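PDB 6E7E: inclusion membrane protein A from Chlamydia trachomatis, which probably acts as a SNARE-like membrane protein in the homotypic fusion of chlamydial inclusions and is represented here by its soluble domain. Local coordinates for residues L33-E38 / E113-A118; N63-E68 / T151-I156. The protein carries 2 engineered substitutions. All coordinates share one frame; numbering follows the deposited sequence.

Interaction 1. Residues L33-E38 / E113-A118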
ATOM      1  N   LEU A  33      11.129   9.244   8.923  1.00  9.70           N
ATOM      2  CA  LEU A  33      11.623  10.615   8.695  1.00 10.27           C
ATOM      3  C   LEU A  33      12.337  11.104   9.954  1.00  9.67           C
ATOM      4  O   LEU A  33      13.448  11.623   9.893  1.00 10.80           O
ATOM      5  CB  LEU A  33      10.472  11.548   8.349  1.00 11.01           C
ATOM      6  CG  LEU A  33      10.882  12.994   8.114  1.00 11.89           C
ATOM      7  CD1 LEU A  33      11.853  13.104   6.949  1.00 14.97           C
ATOM      8  CD2 LEU A  33       9.634  13.806   7.829  1.00 14.32           C
ATOM      9  N   HIS A  34      11.700  10.948  11.102  1.00  9.84           N
ATOM     10  CA  HIS A  34      12.348  11.298  12.385  1.00 10.37           C
ATOM     11  C   HIS A  34      13.691  10.579  12.508  1.00 10.35           C
ATOM     12  O   HIS A  34      14.691  11.206  12.812  1.00 12.14           O
ATOM     13  CB  HIS A  34      11.445  10.940  13.559  1.00 10.81           C
ATOM     14  CG  HIS A  34      10.427  11.965  13.921  1.00 10.42           C
ATOM     15  ND1 HIS A  34       9.141  12.125  13.423  1.00 13.90           N
ATOM     16  CD2 HIS A  34      10.564  12.913  14.867  1.00  9.21           C
ATOM     17  CE1 HIS A  34       8.573  13.128  14.090  1.00 10.83           C
ATOM     18  NE2 HIS A  34       9.431  13.628  14.942  1.00 13.98           N
ATOM     19  N   LEU A  35      13.695   9.271  12.323  1.00 10.25           N
ATOM     20  CA  LEU A  35      14.906   8.456  12.525  1.00 10.82           C
ATOM     21  C   LEU A  35      16.005   8.935  11.582  1.00 10.57           C
ATOM     22  O   LEU A  35      17.173   8.995  11.970  1.00 11.41           O
ATOM     23  CB  LEU A  35      14.579   6.976  12.331  1.00 10.88           C
ATOM     24  CG  LEU A  35      15.571   5.998  12.943  1.00 12.26           C
ATOM     25  CD1 LEU A  35      15.453   6.000  14.454  1.00 13.54           C
ATOM     26  CD2 LEU A  35      15.303   4.597  12.392  1.00 12.48           C
ATOM     27  N   SER A  36      15.643   9.233  10.350  1.00  9.97           N
ATOM     28  CA  SER A  36      16.605   9.677   9.340  1.00 11.14           C
ATOM     29  C   SER A  36      17.338  10.932   9.832  1.00 11.45           C
ATOM     30  O   SER A  36      18.554  11.023   9.702  1.00 13.28           O
ATOM     31  CB  SER A  36      15.949   9.861   8.003  1.00 11.84           C
ATOM     32  OG  SER A  36      16.900  10.263   7.073  1.00 15.19           O
ATOM     33  N   LYS A  37      16.603  11.872  10.392  1.00 11.14           N
ATOM     34  CA  LYS A  37      17.205  13.141  10.843  1.00 11.77           C
ATOM     35  C   LYS A  37      17.967  12.925  12.143  1.00 11.96           C
ATOM     36  O   LYS A  37      19.047  13.483  12.302  1.00 13.02           O
ATOM     37  CB  LYS A  37      16.118  14.185  11.039  1.00 12.63           C
ATOM     38  CG  LYS A  37      15.363  14.516   9.774  1.00 14.33           C
ATOM     39  CD  LYS A  37      16.244  14.867   8.605  1.00 18.20           C
ATOM     40  CE  LYS A  37      15.471  15.304   7.387  1.00 19.02           C
ATOM     41  NZ  LYS A  37      16.301  15.275   6.169  1.00 23.46           N
ATOM     42  N   GLU A  38      17.434  12.127  13.043  1.00 12.24           N
ATOM     43  CA  GLU A  38      18.085  11.858  14.340  1.00 12.87           C
ATOM     44  C   GLU A  38      19.474  11.262  14.116  1.00 12.78           C
ATOM     45  O   GLU A  38      20.363  11.552  14.898  1.00 14.91           O
ATOM     46  CB  GLU A  38      17.243  10.875  15.143  1.00 14.70           C
ATOM     47  CG  GLU A  38      15.987  11.442  15.749  1.00 16.66           C
ATOM     48  CD  GLU A  38      15.081  10.340  16.261  1.00 17.94           C
ATOM     49  OE1 GLU A  38      15.651   9.287  16.696  1.00 18.80           O
ATOM     50  OE2 GLU A  38      13.832  10.540  16.250  1.00 22.22           O
ATOM     51  N   GLU A 113      13.650   0.065  18.294  1.00 11.90           N
ATOM     52  CA  GLU A 113      14.740  -0.867  18.612  1.00 12.67           C
ATOM     53  C   GLU A 113      16.083  -0.240  18.231  1.00 11.65           C
ATOM     54  O   GLU A 113      17.038  -0.351  19.000  1.00 12.41           O
ATOM     55  CB  GLU A 113      14.525  -2.234  17.995  1.00 14.06           C
ATOM     56  CG  GLU A 113      15.641  -3.212  18.311  1.00 15.47           C
ATOM     57  CD  GLU A 113      15.879  -3.584  19.767  1.00 17.46           C
ATOM     58  OE1 GLU A 113      15.091  -3.161  20.646  1.00 17.38           O
ATOM     59  OE2 GLU A 113      16.843  -4.336  20.015  1.00 18.50           O
ATOM     60  N   VAL A 114      16.193   0.411  17.084  1.00 11.11           N
ATOM     61  CA  VAL A 114      17.433   1.114  16.707  1.00 11.65           C
ATOM     62  C   VAL A 114      17.752   2.173  17.748  1.00 11.31           C
ATOM     63  O   VAL A 114      18.913   2.297  18.151  1.00 12.53           O
ATOM     64  CB  VAL A 114      17.269   1.756  15.329  1.00 13.82           C
ATOM     65  CG1 VAL A 114      18.286   2.839  15.077  1.00 14.78           C
ATOM     66  CG2 VAL A 114      17.311   0.703  14.248  1.00 14.65           C
ATOM     67  N   ARG A 115      16.757   2.950  18.155  1.00 11.81           N
ATOM     68  CA  ARG A 115      17.023   4.005  19.173  1.00 13.37           C
ATOM     69  C   ARG A 115      17.530   3.372  20.480  1.00 14.34           C
ATOM     70  O   ARG A 115      18.486   3.901  21.061  1.00 14.93           O
ATOM     71  CB  ARG A 115      15.798   4.880  19.416  1.00 30.00           C
ATOM     72  CG  ARG A 115      15.412   5.717  18.203  1.00 30.00           C
ATOM     73  CD  ARG A 115      14.165   6.465  18.603  1.00 30.00           C
ATOM     74  NE  ARG A 115      13.701   7.299  17.522  1.00 30.00           N
ATOM     75  CZ  ARG A 115      12.523   7.225  16.945  1.00 30.00           C
ATOM     76  NH1 ARG A 115      11.634   6.324  17.327  1.00 30.00           N
ATOM     77  NH2 ARG A 115      12.264   8.014  15.918  1.00 30.00           N
ATOM     78  N   ARG A 116      16.949   2.262  20.865  1.00 13.35           N
ATOM     79  CA  ARG A 116      17.320   1.541  22.098  1.00 14.78           C
ATOM     80  C   ARG A 116      18.765   1.063  21.978  1.00 14.30           C
ATOM     81  O   ARG A 116      19.556   1.273  22.915  1.00 16.18           O
ATOM     82  CB  ARG A 116      16.369   0.368  22.355  1.00 15.80           C
ATOM     83  CG  ARG A 116      16.527  -0.290  23.718  1.00 18.59           C
ATOM     84  CD  ARG A 116      15.774  -1.591  23.879  1.00 19.99           C
ATOM     85  NE  ARG A 116      16.402  -2.631  23.103  1.00 20.92           N
ATOM     86  CZ  ARG A 116      17.538  -3.236  23.422  1.00 23.45           C
ATOM     87  NH1 ARG A 116      18.129  -2.995  24.585  1.00 26.20           N
ATOM     88  NH2 ARG A 116      18.048  -4.138  22.604  1.00 23.19           N
ATOM     89  N   LEU A 117      19.109   0.423  20.870  1.00 13.34           N
ATOM     90  CA  LEU A 117      20.481  -0.056  20.653  1.00 13.12           C
ATOM     91  C   LEU A 117      21.472   1.112  20.687  1.00 13.22           C
ATOM     92  O   LEU A 117      22.514   1.013  21.342  1.00 14.08           O
ATOM     93  CB  LEU A 117      20.555  -0.778  19.326  1.00 13.11           C
ATOM     94  CG  LEU A 117      19.793  -2.093  19.255  1.00 14.35           C
ATOM     95  CD1 LEU A 117      19.721  -2.569  17.820  1.00 15.31           C
ATOM     96  CD2 LEU A 117      20.415  -3.159  20.144  1.00 17.25           C
ATOM     97  N   ALA A 118      21.176   2.193  19.985  1.00 13.08           N
ATOM     98  CA  ALA A 118      22.100   3.336  19.897  1.00 13.41           C
ATOM     99  C   ALA A 118      22.299   3.937  21.285  1.00 15.00           C
ATOM    100  O   ALA A 118      23.441   4.271  21.659  1.00 14.69           O
ATOM    101  CB  ALA A 118      21.573   4.366  18.942  1.00 14.50           C
TER
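Val114 meets Leu35 where helix 110-119 packs beside helix 4-38 in this all-helical bundle. The two segments run roughly the same way, 25° apart. Their axes stay 11.8 Å from each other, so side chains and not backbones make the contact. Val114 CG1 lies 4.3 Å from Leu35 CD1. Both residues are buried, and helix 44-57 closes over them with Leu46 on Val114 and Ser50 on Leu35.

Arg115 is the main reach across the gap. Its CG is anti to its own carbonyl carbon (chi1 -66°), and the chain then runs straight out to NE. Leu35 CD1 supports it on the way, 3.8 Å from Arg115 CG, and lies over one face of the guanidinium. The edge of that group is turned to the Glu38 carboxylate, with the two planes 34° apart, and the two side chains cross at about a right angle. The grip is a side-on, two-point salt bridge. Arg115 NE gives an almost straight bond of 2.9 Å to the syn lone pair of Glu38 OE1, in the guanidinium plane. Arg115 NH2 reaches Glu38 OE2 at 3.0 Å, but this bond is bent and tilted out of both planes. His34 CB also touches Arg115 NH2. On the remaining nitrogen, Arg115 NH1 pairs with Glu112, so a second carboxylate probably shares this charge.

Arg116 turns from helix 4-38 and holds Glu113 of its own helix by the same side-on grip. Arg116 NE bonds Glu113 OE1 at 2.8 Å, and Arg116 NH2 bonds Glu113 OE2 at 2.9 Å.

Interaction 2. Residues N63-E68 / T151-I156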
ATOM      1  N   ASN A  63      -1.680   4.409  -4.607  1.00 21.26           N
ATOM      2  CA  ASN A  63      -1.274   3.083  -5.142  1.00 20.12           C
ATOM      3  C   ASN A  63      -2.415   2.058  -5.050  1.00 16.12           C
ATOM      4  O   ASN A  63      -2.265   0.961  -5.635  1.00 16.39           O
ATOM      5  CB  ASN A  63      -0.021   2.572  -4.427  1.00 22.65           C
ATOM      6  CG  ASN A  63       1.228   3.336  -4.825  1.00 29.89           C
ATOM      7  OD1 ASN A  63       2.059   3.700  -3.986  1.00 36.33           O
ATOM      8  ND2 ASN A  63       1.326   3.651  -6.106  1.00 35.12           N
ATOM      9  N   TYR A  64      -3.552   2.386  -4.435  1.00 14.85           N
ATOM     10  CA  TYR A  64      -4.717   1.456  -4.481  1.00 14.34           C
ATOM     11  C   TYR A  64      -5.990   2.176  -4.926  1.00 13.43           C
ATOM     12  O   TYR A  64      -7.088   1.624  -4.826  1.00 13.63           O
ATOM     13  CB  TYR A  64      -4.941   0.692  -3.171  1.00 13.85           C
ATOM     14  CG  TYR A  64      -5.196   1.558  -1.959  1.00 12.49           C
ATOM     15  CD1 TYR A  64      -6.466   1.979  -1.637  1.00 12.07           C
ATOM     16  CD2 TYR A  64      -4.169   1.955  -1.124  1.00 13.11           C
ATOM     17  CE1 TYR A  64      -6.719   2.787  -0.550  1.00 13.29           C
ATOM     18  CE2 TYR A  64      -4.400   2.752  -0.018  1.00 13.68           C
ATOM     19  CZ  TYR A  64      -5.674   3.202   0.245  1.00 13.11           C
ATOM     20  OH  TYR A  64      -5.879   3.990   1.339  1.00 16.22           O
ATOM     21  N   LYS A  65      -5.857   3.370  -5.487  1.00 13.81           N
ATOM     22  CA  LYS A  65      -7.041   4.176  -5.874  1.00 14.77           C
ATOM     23  C   LYS A  65      -7.972   3.397  -6.806  1.00 13.81           C
ATOM     24  O   LYS A  65      -9.188   3.606  -6.718  1.00 13.54           O
ATOM     25  CB  LYS A  65      -6.550   5.460  -6.529  1.00 19.07           C
ATOM     26  CG  LYS A  65      -7.646   6.385  -7.017  1.00 23.52           C
ATOM     27  CD  LYS A  65      -7.136   7.614  -7.740  1.00 30.51           C
ATOM     28  CE  LYS A  65      -5.722   7.478  -8.265  1.00 34.82           C
ATOM     29  NZ  LYS A  65      -5.479   8.349  -9.439  1.00 39.30           N
ATOM     30  N   GLY A  66      -7.454   2.574  -7.710  1.00 12.62           N
ATOM     31  CA  GLY A  66      -8.359   1.873  -8.631  1.00 11.77           C
ATOM     32  C   GLY A  66      -9.287   0.934  -7.898  1.00 11.90           C
ATOM     33  O   GLY A  66     -10.441   0.771  -8.302  1.00 12.84           O
ATOM     34  N   PHE A  67      -8.811   0.294  -6.840  1.00 13.10           N
ATOM     35  CA  PHE A  67      -9.648  -0.630  -6.040  1.00 12.99           C
ATOM     36  C   PHE A  67     -10.697   0.176  -5.297  1.00 12.73           C
ATOM     37  O   PHE A  67     -11.836  -0.280  -5.178  1.00 13.23           O
ATOM     38  CB  PHE A  67      -8.785  -1.484  -5.133  1.00 13.03           C
ATOM     39  CG  PHE A  67      -7.942  -2.477  -5.866  1.00 15.10           C
ATOM     40  CD1 PHE A  67      -8.544  -3.544  -6.500  1.00 16.21           C
ATOM     41  CD2 PHE A  67      -6.581  -2.288  -6.013  1.00 15.50           C
ATOM     42  CE1 PHE A  67      -7.786  -4.461  -7.203  1.00 18.76           C
ATOM     43  CE2 PHE A  67      -5.821  -3.205  -6.717  1.00 19.16           C
ATOM     44  CZ  PHE A  67      -6.427  -4.297  -7.291  1.00 19.07           C
ATOM     45  N   GLU A  68     -10.272   1.273  -4.680  1.00 13.12           N
ATOM     46  CA  GLU A  68     -11.223   2.126  -3.948  1.00 14.82           C
ATOM     47  C   GLU A  68     -12.269   2.649  -4.931  1.00 13.24           C
ATOM     48  O   GLU A  68     -13.487   2.661  -4.637  1.00 14.53           O
ATOM     49  CB  GLU A  68     -10.445   3.231  -3.232  1.00 16.63           C
ATOM     50  CG  GLU A  68     -11.320   4.045  -2.321  1.00 17.69           C
ATOM     51  CD  GLU A  68     -10.587   5.004  -1.412  1.00 18.81           C
ATOM     52  OE1 GLU A  68      -9.352   4.933  -1.344  1.00 20.23           O
ATOM     53  OE2 GLU A  68     -11.276   5.810  -0.785  1.00 20.74           O
ATOM     54  N   THR A 151      -4.169   0.057 -13.563  1.00 11.62           N
ATOM     55  CA  THR A 151      -4.937  -0.573 -14.640  1.00 11.14           C
ATOM     56  C   THR A 151      -6.434  -0.333 -14.388  1.00 10.45           C
ATOM     57  O   THR A 151      -7.164   0.105 -15.285  1.00 11.14           O
ATOM     58  CB  THR A 151      -4.585  -2.053 -14.748  1.00 12.34           C
ATOM     59  OG1 THR A 151      -3.234  -2.169 -15.176  1.00 15.96           O
ATOM     60  CG2 THR A 151      -5.482  -2.767 -15.722  1.00 12.95           C
ATOM     61  N   LEU A 152      -6.884  -0.647 -13.178  1.00 10.45           N
ATOM     62  CA  LEU A 152      -8.302  -0.464 -12.841  1.00 11.52           C
ATOM     63  C   LEU A 152      -8.710   0.990 -12.942  1.00 10.75           C
ATOM     64  O   LEU A 152      -9.813   1.248 -13.496  1.00 11.59           O
ATOM     65  CB  LEU A 152      -8.546  -0.943 -11.431  1.00 13.33           C
ATOM     66  CG  LEU A 152      -9.140  -2.313 -11.268  1.00 18.61           C
ATOM     67  CD1 LEU A 152      -9.279  -2.558  -9.786  1.00 21.61           C
ATOM     68  CD2 LEU A 152     -10.480  -2.452 -11.987  1.00 17.99           C
ATOM     69  N   THR A 153      -7.899   1.929 -12.504  1.00 10.88           N
ATOM     70  CA  THR A 153      -8.264   3.347 -12.597  1.00 11.85           C
ATOM     71  C   THR A 153      -8.511   3.658 -14.062  1.00 11.39           C
ATOM     72  O   THR A 153      -9.475   4.363 -14.348  1.00 12.56           O
ATOM     73  CB  THR A 153      -7.153   4.210 -11.990  1.00 14.22           C
ATOM     74  OG1 THR A 153      -7.183   4.043 -10.579  1.00 15.03           O
ATOM     75  CG2 THR A 153      -7.295   5.668 -12.377  1.00 18.93           C
ATOM     76  N   SER A 154      -7.640   3.197 -14.952  1.00 10.44           N
ATOM     77  CA  SER A 154      -7.770   3.543 -16.377  1.00 10.20           C
ATOM     78  C   SER A 154      -9.084   2.985 -16.913  1.00  9.35           C
ATOM     79  O   SER A 154      -9.811   3.653 -17.684  1.00  9.95           O
ATOM     80  CB  SER A 154      -6.616   3.004 -17.187  1.00 12.19           C
ATOM     81  OG  SER A 154      -5.378   3.625 -16.831  1.00 16.77           O
ATOM     82  N   GLN A 155      -9.378   1.744 -16.590  1.00  9.44           N
ATOM     83  CA  GLN A 155     -10.582   1.064 -17.100  1.00  9.25           C
ATOM     84  C   GLN A 155     -11.861   1.720 -16.577  1.00  9.33           C
ATOM     85  O   GLN A 155     -12.831   1.905 -17.337  1.00  9.41           O
ATOM     86  CB  GLN A 155     -10.530  -0.409 -16.739  1.00  9.92           C
ATOM     87  CG  GLN A 155      -9.406  -1.156 -17.415  1.00 11.21           C
ATOM     88  CD  GLN A 155      -9.122  -2.477 -16.757  1.00 11.99           C
ATOM     89  OE1 GLN A 155      -9.264  -2.628 -15.531  1.00 12.46           O
ATOM     90  NE2 GLN A 155      -8.607  -3.397 -17.568  1.00 14.12           N
ATOM     91  N   ILE A 156     -11.899   1.978 -15.284  1.00  9.39           N
ATOM     92  CA  ILE A 156     -13.078   2.626 -14.679  1.00 10.49           C
ATOM     93  C   ILE A 156     -13.254   4.012 -15.284  1.00 10.07           C
ATOM     94  O   ILE A 156     -14.398   4.388 -15.566  1.00 11.10           O
ATOM     95  CB  ILE A 156     -12.921   2.721 -13.151  1.00 11.61           C
ATOM     96  CG1 ILE A 156     -12.875   1.340 -12.521  1.00 12.03           C
ATOM     97  CG2 ILE A 156     -14.016   3.582 -12.556  1.00 13.23           C
ATOM     98  CD1 ILE A 156     -12.406   1.364 -11.113  1.00 13.64           C
TER
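Gly66 and Thr153 bring two backbones almost into touch, with their CA atoms 4.2 Å apart. The packing here is of backbone against side chain. Gly66 has no side chain, and this is what allows so close an approach. Thr153 OG1 sits 3.1 Å from Gly66 CA. The Leu152 CB methylene lies beside the same CA. Further along, the CD1 methyl of Ile156 rests 3.5 Å from Gly66 O. Lys65 CG passes alongside the Thr153 hydroxyl.

Apolar contact is made by Phe67 and Leu152. The Phe67 side chain leaves its backbone pointing away from helix 125-165, but the ring comes back to it, with CG anti to its carbonyl carbon (chi1 -69°). Leu152 CD1 then comes down over one ring face. It is 3.9 Å from the ring centroid and 30° off the normal, a CH-pi contact. The methyl lies over the CD1 and CE1 side of the ring, 3.5 Å from Phe67 CD1.

This is a glycine-mediated close contact in a helical bundle, made where the short helix 65-73 begins against the long helix 125-165. Phe67 also touches Leu11 of helix 4-38 and Ile89 and Leu93 of helix 87-107, so its ring lies where four helices meet.

No hydrogen bond crosses between the segments. Thr153 OG1 is 3.2 Å from Gly66 N, but the angle is too poor for a hydrogen bond. That hydroxyl instead makes a weak hydrogen bond to Ser149 O. Gly66 N is bonded to the hydroxyl of Ser149, one turn earlier on helix 125-165. Tyr64 holds the N-cap position of helix 65-73, and its carbonyl oxygen accepts Glu68 N at 3.2 Å.

Overall arrangement
The two contacts lie on opposite sides of the chain's centre. Their centres are 36 Å apart, and their nearest atoms are about 17 Å apart, so they do not touch. Interaction 1 joins the C-terminal end of helix 4-38 to helix 110-119. Interaction 2 joins helix 65-73 to helix 125-165. The segments alternate along the chain: 33-38, 63-68, 113-118, then 151-156. The two contacts therefore cross along the chain and are not nested. Helices 110-119 and 125-165 are consecutive, so the later halves of both contacts lie on neighbouring elements of the chain. Together they tie early and late helices of the soluble domain at separate places along one elongated bundle.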